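AlyGC (Glaciecola chathamensis, PDB 5GKD) cleaves alginate as a lyase of polysaccharide lyase family 6, a calcium-containing enzyme from a marine bacterium. Local coordinates at residues A[119-125]-A[143-149]; A[172-177]-A[207-211]; A[113-119]-A[538-542]. One frame throughout, in Å; residues are numbered along the deposited sequence.

Contact 1: A[119-125]-A[143-149]; sequences KFEQDSW and KRNKGVT
K143 reaches D123 with its ammonium and W125 with its methylenes. Charge comes first: K143 NZ forms a salt bridge with D123 OD1 at 3.1 Å and also bonds D123 O at 2.8 Å, arriving above that carbonyl's plane. N145 OD1, N145 O and G147 O accept from NZ as well, so the buried ammonium is ringed by oxygens. The N145 amide is gripped through ND2, which gives one N-H to E121 O (2.9 Å) and the other to D123 OD1 (2.8 Å, 168°), the latter from above the carboxylate, whose plane stands 83° to the amide. Water 1 links D123 OD1 to W125 NE1. The setting is the right-handed parallel beta-helix of the pectate lyase-like clan, where the connections of successive coils stack. Backbone bonds join them: K146 N to K119 O (2.6 Å), D123 N to K146 O, W125 N to T149 O. Among nonpolar contacts, K143 CB sits over one face of W125, 3.6 Å from the six-membered ring's centroid; CG anti to the backbone N (chi1 -174°) sends the chain along the indole. G147 CA lies 3.1 Å from D123 O, where a CB would clash.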
loop_
_atom_site.group_PDB
_atom_site.type_symbol
_atom_site.label_atom_id
_atom_site.label_comp_id
_atom_site.label_asym_id
_atom_site.label_seq_id
_atom_site.Cartn_x
_atom_site.Cartn_y
_atom_site.Cartn_z
ATOM N N LYS A 119 -0.366 7.039 8.783
ATOM C CA LYS A 119 -0.955 6.849 10.110
ATOM C C LYS A 119 -0.174 5.851 10.950
ATOM O O LYS A 119 -0.079 6.020 12.166
ATOM C CB LYS A 119 -2.421 6.402 10.007
ATOM C CG LYS A 119 -3.406 7.515 9.636
ATOM C CD LYS A 119 -4.861 7.023 9.685
ATOM C CE LYS A 119 -5.315 6.867 11.114
ATOM N NZ LYS A 119 -6.496 6.024 11.221
ATOM N N PHE A 120 0.395 4.810 10.342
ATOM C CA PHE A 120 1.035 3.772 11.139
ATOM C C PHE A 120 2.544 3.795 11.028
ATOM O O PHE A 120 3.208 2.798 11.310
ATOM C CB PHE A 120 0.417 2.418 10.803
ATOM C CG PHE A 120 -0.983 2.344 11.301
ATOM C CD1 PHE A 120 -2.018 2.837 10.539
ATOM C CD2 PHE A 120 -1.232 1.977 12.607
ATOM C CE1 PHE A 120 -3.302 2.853 11.031
ATOM C CE2 PHE A 120 -2.508 1.998 13.104
ATOM C CZ PHE A 120 -3.544 2.439 12.324
ATOM N N GLU A 121 3.090 4.938 10.650
ATOM C CA GLU A 121 4.478 5.268 10.921
ATOM C C GLU A 121 4.469 6.031 12.241
ATOM O O GLU A 121 4.039 7.187 12.294
ATOM C CB GLU A 121 5.073 6.075 9.777
ATOM C CG GLU A 121 6.581 6.083 9.722
ATOM C CD GLU A 121 7.190 4.706 9.490
ATOM O OE1 GLU A 121 8.240 4.422 10.094
ATOM O OE2 GLU A 121 6.621 3.903 8.731
ATOM N N GLN A 122 4.907 5.360 13.305
ATOM C CA GLN A 122 4.734 5.806 14.682
ATOM C C GLN A 122 5.746 6.867 15.105
ATOM O O GLN A 122 6.936 6.767 14.808
ATOM C CB GLN A 122 4.856 4.603 15.621
ATOM C CG GLN A 122 4.948 4.978 17.082
ATOM C CD GLN A 122 4.961 3.777 17.986
ATOM O OE1 GLN A 122 4.748 3.894 19.188
ATOM N NE2 GLN A 122 5.199 2.608 17.413
ATOM N N ASP A 123 5.264 7.875 15.827
ATOM C CA ASP A 123 6.132 8.791 16.553
ATOM C C ASP A 123 5.383 9.281 17.789
ATOM O O ASP A 123 4.243 8.899 18.042
ATOM C CB ASP A 123 6.611 9.959 15.671
ATOM C CG ASP A 123 5.463 10.855 15.167
ATOM O OD1 ASP A 123 4.291 10.714 15.599
ATOM O OD2 ASP A 123 5.739 11.723 14.317
ATOM N N SER A 124 6.040 10.122 18.569
ATOM C CA SER A 124 5.425 10.775 19.706
ATOM C C SER A 124 5.702 12.257 19.582
ATOM O O SER A 124 6.675 12.660 18.945
ATOM C CB SER A 124 5.967 10.246 21.021
ATOM O OG SER A 124 5.361 9.015 21.365
ATOM N N TRP A 125 4.842 13.070 20.174
ATOM C CA TRP A 125 5.057 14.501 20.028
ATOM C C TRP A 125 5.892 15.081 21.158
ATOM O O TRP A 125 6.707 15.977 20.911
ATOM C CB TRP A 125 3.723 15.232 19.912
ATOM C CG TRP A 125 3.152 15.151 18.526
ATOM C CD1 TRP A 125 3.666 14.446 17.458
ATOM C CD2 TRP A 125 1.986 15.816 18.039
ATOM N NE1 TRP A 125 2.863 14.611 16.357
ATOM C CE2 TRP A 125 1.837 15.460 16.684
ATOM C CE3 TRP A 125 1.043 16.667 18.620
ATOM C CZ2 TRP A 125 0.791 15.934 15.911
ATOM C CZ3 TRP A 125 0.004 17.120 17.849
ATOM C CH2 TRP A 125 -0.115 16.760 16.519
ATOM N N LYS A 143 -3.003 15.028 16.463
ATOM C CA LYS A 143 -2.115 13.921 16.111
ATOM C C LYS A 143 -2.925 12.788 15.496
ATOM O O LYS A 143 -3.842 12.265 16.130
ATOM C CB LYS A 143 -1.335 13.426 17.323
ATOM C CG LYS A 143 -0.296 12.366 16.976
ATOM C CD LYS A 143 0.624 12.089 18.167
ATOM C CE LYS A 143 1.921 11.357 17.748
ATOM N NZ LYS A 143 1.739 9.967 17.209
ATOM N N ARG A 144 -2.595 12.409 14.256
ATOM C CA ARG A 144 -3.410 11.447 13.526
ATOM C C ARG A 144 -2.792 10.061 13.450
ATOM O O ARG A 144 -3.477 9.118 13.047
ATOM C CB ARG A 144 -3.690 11.918 12.092
ATOM C CG ARG A 144 -3.612 13.387 11.831
ATOM C CD ARG A 144 -4.745 14.218 12.418
ATOM N NE ARG A 144 -6.005 14.099 11.736
ATOM C CZ ARG A 144 -6.875 15.090 11.568
ATOM N NH1 ARG A 144 -6.627 16.324 11.990
ATOM N NH2 ARG A 144 -7.998 14.830 10.952
ATOM N N ASN A 145 -1.534 9.914 13.820
ATOM C CA ASN A 145 -0.801 8.690 13.568
ATOM C C ASN A 145 -0.554 7.946 14.868
ATOM O O ASN A 145 -0.702 8.483 15.961
ATOM C CB ASN A 145 0.530 8.997 12.884
ATOM C CG ASN A 145 1.472 9.732 13.782
ATOM O OD1 ASN A 145 1.095 10.724 14.411
ATOM N ND2 ASN A 145 2.717 9.243 13.871
ATOM N N LYS A 146 -0.159 6.694 14.723
ATOM C CA LYS A 146 0.142 5.855 15.866
ATOM C C LYS A 146 1.244 6.459 16.742
ATOM O O LYS A 146 2.190 7.095 16.266
ATOM C CB LYS A 146 0.540 4.465 15.382
ATOM C CG LYS A 146 0.966 3.524 16.492
ATOM C CD LYS A 146 0.583 2.102 16.223
ATOM C CE LYS A 146 0.968 1.198 17.380
ATOM N NZ LYS A 146 0.241 -0.101 17.294
ATOM N N GLY A 147 1.118 6.245 18.042
ATOM C CA GLY A 147 2.114 6.778 18.952
ATOM C C GLY A 147 1.412 7.732 19.896
ATOM O O GLY A 147 0.607 8.576 19.498
ATOM N N VAL A 148 1.728 7.580 21.183
ATOM C CA VAL A 148 1.177 8.457 22.203
ATOM C C VAL A 148 1.532 9.908 21.866
ATOM O O VAL A 148 2.552 10.191 21.224
ATOM C CB VAL A 148 1.703 8.020 23.585
ATOM C CG1 VAL A 148 3.181 8.244 23.689
ATOM C CG2 VAL A 148 0.954 8.742 24.736
ATOM N N THR A 149 0.638 10.831 22.218
ATOM C CA THR A 149 0.956 12.238 21.999
ATOM C C THR A 149 2.090 12.675 22.919
ATOM O O THR A 149 3.062 13.297 22.479
ATOM C CB THR A 149 -0.289 13.107 22.199
ATOM O OG1 THR A 149 -1.338 12.631 21.347
ATOM C CG2 THR A 149 -0.010 14.581 21.856
HETATM O O HOH W 1 3.042 12.572 14.105
#

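Contact 2: A[172-177]-A[207-211]; sequences GPRPIL and DRCNG
D207 meets P173 through both backbone and side chain: its O lies 3.0 Å from P173 N, which has no hydrogen to give, and OD2 packs 3.8 Å from P173 CD. The carboxylate takes R208 NH1 on the syn sides of both oxygens, tilted out of the carboxylate plane and closer at OD2 (2.9 Å), in a salt bridge; Y170 also bonds OD2. Replacing D207 by an alanine would probably cost Y170 OH and R208 NH1 their partner, leaving the guanidinium to E431 and less firmly set over P173. R208, bent at chi2 and chi3, brings that guanidinium back so that P173 CG lies over one of its faces, 3.8 Å from NH1, while NH2 pairs with E431. Its O accepts from R174 N at 3.1 Å. C209 bridges to R174 through the backbone, and its SG rests beside G172 O. N210 N donates to R174 O (2.8 Å, in the carbonyl plane), and OD1 turns to R234 N. At G211, O accepts from L177 N (3.2 Å). The two loops leave strands 170-171 and 200-207, parallel neighbours in the beta-helix, and run side by side toward strands 185-188 and 214-219.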
loop_
_atom_site.group_PDB
_atom_site.type_symbol
_atom_site.label_atom_id
_atom_site.label_comp_id
_atom_site.label_asym_id
_atom_site.label_seq_id
_atom_site.Cartn_x
_atom_site.Cartn_y
_atom_site.Cartn_z
ATOM N N GLY A 172 -5.947 19.136 22.822
ATOM C CA GLY A 172 -7.052 19.298 21.920
ATOM C C GLY A 172 -7.433 18.009 21.229
ATOM O O GLY A 172 -6.859 16.950 21.454
ATOM N N PRO A 173 -8.428 18.111 20.359
ATOM C CA PRO A 173 -8.993 16.924 19.701
ATOM C C PRO A 173 -7.952 16.014 19.055
ATOM O O PRO A 173 -7.068 16.456 18.323
ATOM C CB PRO A 173 -9.934 17.531 18.657
ATOM C CG PRO A 173 -10.423 18.821 19.316
ATOM C CD PRO A 173 -9.229 19.332 20.114
ATOM N N ARG A 174 -8.066 14.723 19.343
ATOM C CA ARG A 174 -7.254 13.694 18.714
ATOM C C ARG A 174 -8.217 12.678 18.127
ATOM O O ARG A 174 -8.961 12.043 18.882
ATOM C CB ARG A 174 -6.297 12.997 19.679
ATOM C CG ARG A 174 -5.647 11.810 18.993
ATOM C CD ARG A 174 -4.452 11.236 19.692
ATOM N NE ARG A 174 -3.903 10.176 18.856
ATOM C CZ ARG A 174 -2.708 9.627 19.005
ATOM N NH1 ARG A 174 -1.901 10.024 19.977
ATOM N NH2 ARG A 174 -2.322 8.677 18.161
ATOM N N PRO A 175 -8.240 12.487 16.820
ATOM C CA PRO A 175 -9.234 11.588 16.231
ATOM C C PRO A 175 -8.886 10.134 16.518
ATOM O O PRO A 175 -7.792 9.793 16.973
ATOM C CB PRO A 175 -9.184 11.911 14.733
ATOM C CG PRO A 175 -7.778 12.449 14.520
ATOM C CD PRO A 175 -7.372 13.118 15.815
ATOM N N ILE A 176 -9.880 9.279 16.277
ATOM C CA ILE A 176 -9.714 7.843 16.443
ATOM C C ILE A 176 -8.538 7.361 15.606
ATOM O O ILE A 176 -8.390 7.724 14.434
ATOM C CB ILE A 176 -11.012 7.126 16.045
ATOM C CG1 ILE A 176 -12.159 7.537 16.976
ATOM C CG2 ILE A 176 -10.818 5.616 16.023
ATOM C CD1 ILE A 176 -13.548 7.184 16.439
ATOM N N LEU A 177 -7.691 6.534 16.208
ATOM C CA LEU A 177 -6.544 5.994 15.493
ATOM C C LEU A 177 -6.947 4.807 14.632
ATOM O O LEU A 177 -6.541 4.703 13.472
ATOM C CB LEU A 177 -5.469 5.568 16.490
ATOM C CG LEU A 177 -3.995 5.424 16.111
ATOM C CD1 LEU A 177 -3.344 4.257 16.849
ATOM C CD2 LEU A 177 -3.705 5.389 14.641
ATOM N N ASP A 207 -9.730 17.672 25.582
ATOM C CA ASP A 207 -10.874 18.073 24.760
ATOM C C ASP A 207 -10.970 17.094 23.589
ATOM O O ASP A 207 -10.168 17.164 22.655
ATOM C CB ASP A 207 -10.680 19.512 24.286
ATOM C CG ASP A 207 -11.839 20.034 23.432
ATOM O OD1 ASP A 207 -12.992 19.563 23.575
ATOM O OD2 ASP A 207 -11.590 20.952 22.635
ATOM N N ARG A 208 -11.947 16.184 23.655
ATOM C CA ARG A 208 -12.205 15.194 22.614
ATOM C C ARG A 208 -10.956 14.395 22.248
ATOM O O ARG A 208 -10.636 14.194 21.074
ATOM C CB ARG A 208 -12.794 15.848 21.377
ATOM C CG ARG A 208 -14.180 16.413 21.578
ATOM C CD ARG A 208 -14.090 17.894 21.565
ATOM N NE ARG A 208 -14.676 18.476 20.398
ATOM C CZ ARG A 208 -14.414 19.700 19.962
ATOM N NH1 ARG A 208 -13.539 20.482 20.587
ATOM N NH2 ARG A 208 -15.033 20.129 18.881
ATOM N N CYS A 209 -10.225 13.954 23.270
ATOM C CA CYS A 209 -9.086 13.071 23.038
ATOM C C CYS A 209 -9.652 11.682 22.794
ATOM O O CYS A 209 -10.048 10.987 23.730
ATOM C CB CYS A 209 -8.114 13.124 24.213
ATOM S SG CYS A 209 -7.377 14.786 24.395
ATOM N N ASN A 210 -9.709 11.290 21.519
ATOM C CA ASN A 210 -10.454 10.120 21.068
ATOM C C ASN A 210 -9.553 9.059 20.431
ATOM O O ASN A 210 -10.033 8.218 19.665
ATOM C CB ASN A 210 -11.537 10.547 20.074
ATOM C CG ASN A 210 -12.562 11.481 20.683
ATOM O OD1 ASN A 210 -12.515 11.786 21.880
ATOM N ND2 ASN A 210 -13.518 11.936 19.861
ATOM N N GLY A 211 -8.249 9.083 20.729
ATOM C CA GLY A 211 -7.322 8.187 20.053
ATOM C C GLY A 211 -7.653 6.718 20.239
ATOM O O GLY A 211 -7.532 5.923 19.297
#

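Contact 3: A[113-119]-A[538-542]; sequences NFSNPEK and PMQRN
N113 and R541 meet loosely, with OD1 3.8 Å from NH2 and the amide and guanidinium planes 20° apart; the stronger partner of OD1 is R144. Water 2 lies within bonding distance of N113 O and Q540 OE1, and R541 NH2 gives it a weak bond. S115 O then takes a weak, bent bond from Q540 NE2 (3.0 Å, 125°), while its OG is held by R144 N. With CG anti to the backbone N (chi1 -172°) and the chain extended beyond it, the Q540 side chain runs along the carbonyls of 115-117, CG 3.3 Å from N116 O and CB 3.2 Å from P117 O. N116 OD1 accepts from E118 N in an Asx turn, using a lone pair in the carbonyl plane, and water 3 ties N116 O to Q540 O. Water 4 bridges P117 O and P538 O. E118 lies alongside P538, pointing the same way, with CG 3.8 Å from P538 CB; L537 of the second subunit packs on E118. K119 ends the segment: its N makes a weak bond to M539 O (3.3 Å), and its NZ, beyond a bend at chi3, reaches N542 OD1 (2.8 Å, in the carbonyl plane) besides L177 O. The arrangement joins loops of two parallel beta-helices within one chain, an interdomain seam close to the subunit interface.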
loop_
_atom_site.group_PDB
_atom_site.type_symbol
_atom_site.label_atom_id
_atom_site.label_comp_id
_atom_site.label_asym_id
_atom_site.label_seq_id
_atom_site.Cartn_x
_atom_site.Cartn_y
_atom_site.Cartn_z
ATOM N N ASN A 113 -1.337 19.618 14.297
ATOM C CA ASN A 113 -1.459 18.739 13.142
ATOM C C ASN A 113 -0.114 18.496 12.461
ATOM O O ASN A 113 -0.023 18.409 11.238
ATOM C CB ASN A 113 -2.487 19.293 12.152
ATOM C CG ASN A 113 -3.893 18.905 12.539
ATOM O OD1 ASN A 113 -4.367 17.833 12.176
ATOM N ND2 ASN A 113 -4.547 19.750 13.328
ATOM N N PHE A 114 0.927 18.357 13.274
ATOM C CA PHE A 114 2.301 18.049 12.865
ATOM C C PHE A 114 2.503 16.544 12.682
ATOM O O PHE A 114 3.426 15.946 13.246
ATOM C CB PHE A 114 3.246 18.604 13.927
ATOM C CG PHE A 114 4.611 18.959 13.438
ATOM C CD1 PHE A 114 4.797 20.048 12.600
ATOM C CD2 PHE A 114 5.717 18.267 13.888
ATOM C CE1 PHE A 114 6.066 20.409 12.189
ATOM C CE2 PHE A 114 6.999 18.623 13.489
ATOM C CZ PHE A 114 7.173 19.691 12.625
ATOM N N SER A 115 1.625 15.909 11.907
ATOM C CA SER A 115 1.535 14.456 11.880
ATOM C C SER A 115 2.354 13.859 10.752
ATOM O O SER A 115 2.401 14.401 9.647
ATOM C CB SER A 115 0.086 13.991 11.708
ATOM O OG SER A 115 -0.685 14.362 12.807
ATOM N N ASN A 116 2.981 12.731 11.038
ATOM C CA ASN A 116 3.586 11.927 9.990
ATOM C C ASN A 116 2.583 11.676 8.862
ATOM O O ASN A 116 1.404 11.494 9.126
ATOM C CB ASN A 116 4.062 10.598 10.572
ATOM C CG ASN A 116 5.001 9.879 9.660
ATOM O OD1 ASN A 116 4.579 9.217 8.706
ATOM N ND2 ASN A 116 6.309 10.012 9.937
ATOM N N PRO A 117 3.025 11.647 7.604
ATOM C CA PRO A 117 2.073 11.401 6.507
ATOM C C PRO A 117 1.400 10.033 6.551
ATOM O O PRO A 117 0.304 9.897 5.997
ATOM C CB PRO A 117 2.931 11.548 5.234
ATOM C CG PRO A 117 4.192 12.144 5.643
ATOM C CD PRO A 117 4.367 12.000 7.128
ATOM N N GLU A 118 2.011 9.012 7.152
ATOM C CA GLU A 118 1.410 7.680 7.245
ATOM C C GLU A 118 0.905 7.436 8.656
ATOM O O GLU A 118 1.675 7.563 9.611
ATOM C CB GLU A 118 2.404 6.569 6.882
ATOM C CG GLU A 118 2.869 6.564 5.454
ATOM C CD GLU A 118 3.748 5.366 5.130
ATOM O OE1 GLU A 118 3.297 4.214 5.315
ATOM O OE2 GLU A 118 4.906 5.589 4.710
ATOM N N LYS A 119 -0.366 7.039 8.783
ATOM C CA LYS A 119 -0.955 6.849 10.110
ATOM C C LYS A 119 -0.174 5.851 10.950
ATOM O O LYS A 119 -0.079 6.020 12.166
ATOM C CB LYS A 119 -2.421 6.402 10.007
ATOM C CG LYS A 119 -3.406 7.515 9.636
ATOM C CD LYS A 119 -4.861 7.023 9.685
ATOM C CE LYS A 119 -5.315 6.867 11.114
ATOM N NZ LYS A 119 -6.496 6.024 11.221
ATOM N N PRO A 538 -0.819 5.525 1.308
ATOM C CA PRO A 538 -1.238 5.463 2.712
ATOM C C PRO A 538 -1.652 6.847 3.176
ATOM O O PRO A 538 -0.947 7.834 2.946
ATOM C CB PRO A 538 0.016 4.969 3.448
ATOM C CG PRO A 538 0.878 4.363 2.420
ATOM C CD PRO A 538 0.576 5.099 1.131
ATOM N N MET A 539 -2.826 6.925 3.779
ATOM C CA MET A 539 -3.396 8.214 4.137
ATOM C C MET A 539 -2.900 8.683 5.497
ATOM O O MET A 539 -2.466 7.898 6.338
ATOM C CB MET A 539 -4.921 8.152 4.139
ATOM C CG MET A 539 -5.517 7.755 2.806
ATOM S SD MET A 539 -7.314 7.677 2.825
ATOM C CE MET A 539 -7.737 9.389 3.058
ATOM N N GLN A 540 -2.988 9.993 5.702
ATOM C CA GLN A 540 -2.587 10.653 6.935
ATOM C C GLN A 540 -3.743 10.845 7.897
ATOM O O GLN A 540 -3.516 11.101 9.077
ATOM C CB GLN A 540 -1.978 12.023 6.599
ATOM C CG GLN A 540 -1.341 12.742 7.770
ATOM C CD GLN A 540 -1.116 14.214 7.503
ATOM O OE1 GLN A 540 -2.055 14.941 7.182
ATOM N NE2 GLN A 540 0.130 14.668 7.649
ATOM N N ARG A 541 -4.966 10.670 7.424
ATOM C CA ARG A 541 -6.151 11.250 8.025
ATOM C C ARG A 541 -7.303 10.278 7.807
ATOM O O ARG A 541 -7.302 9.527 6.829
ATOM C CB ARG A 541 -6.398 12.595 7.336
ATOM C CG ARG A 541 -7.316 13.557 7.953
ATOM C CD ARG A 541 -7.171 14.838 7.196
ATOM N NE ARG A 541 -5.911 15.491 7.532
ATOM C CZ ARG A 541 -5.830 16.639 8.196
ATOM N NH1 ARG A 541 -6.935 17.266 8.571
ATOM N NH2 ARG A 541 -4.650 17.172 8.472
ATOM N N ASN A 542 -8.280 10.288 8.708
ATOM C CA ASN A 542 -9.490 9.494 8.498
ATOM C C ASN A 542 -10.397 10.172 7.456
ATOM O O ASN A 542 -10.160 11.301 7.034
ATOM C CB ASN A 542 -10.259 9.301 9.812
ATOM C CG ASN A 542 -9.418 8.645 10.903
ATOM O OD1 ASN A 542 -8.436 7.964 10.625
ATOM N ND2 ASN A 542 -9.815 8.839 12.151
HETATM O O HOH W 2 -1.725 17.445 8.773
HETATM O O HOH W 3 -1.048 10.136 10.320
HETATM O O HOH W 4 -0.708 10.875 3.562
#

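How the contacts relate
Contact 2 is the most buried of the three; contacts 1 and 3 are only partly buried, and both reach the second subunit. Contacts 1 and 2 join loops on adjoining coils of the N-terminal beta-helix, whereas contact 3 binds that helix to the C-terminal one. Their chemistry differs accordingly: contact 1 centres on a buried ammonium among oxygens, contact 2 on backbone pairing, and contact 3 on one firm lysine-to-amide bond, with weak bonds and bridging waters. K119 belongs to contacts 1 and 3 and bonds L177 of contact 2. R174 binds G147, R144 binds N113 and S115, and N542 binds I176, linking each pair. The side chains of V148 and L177 each lie about 8 Å from the calcium ion.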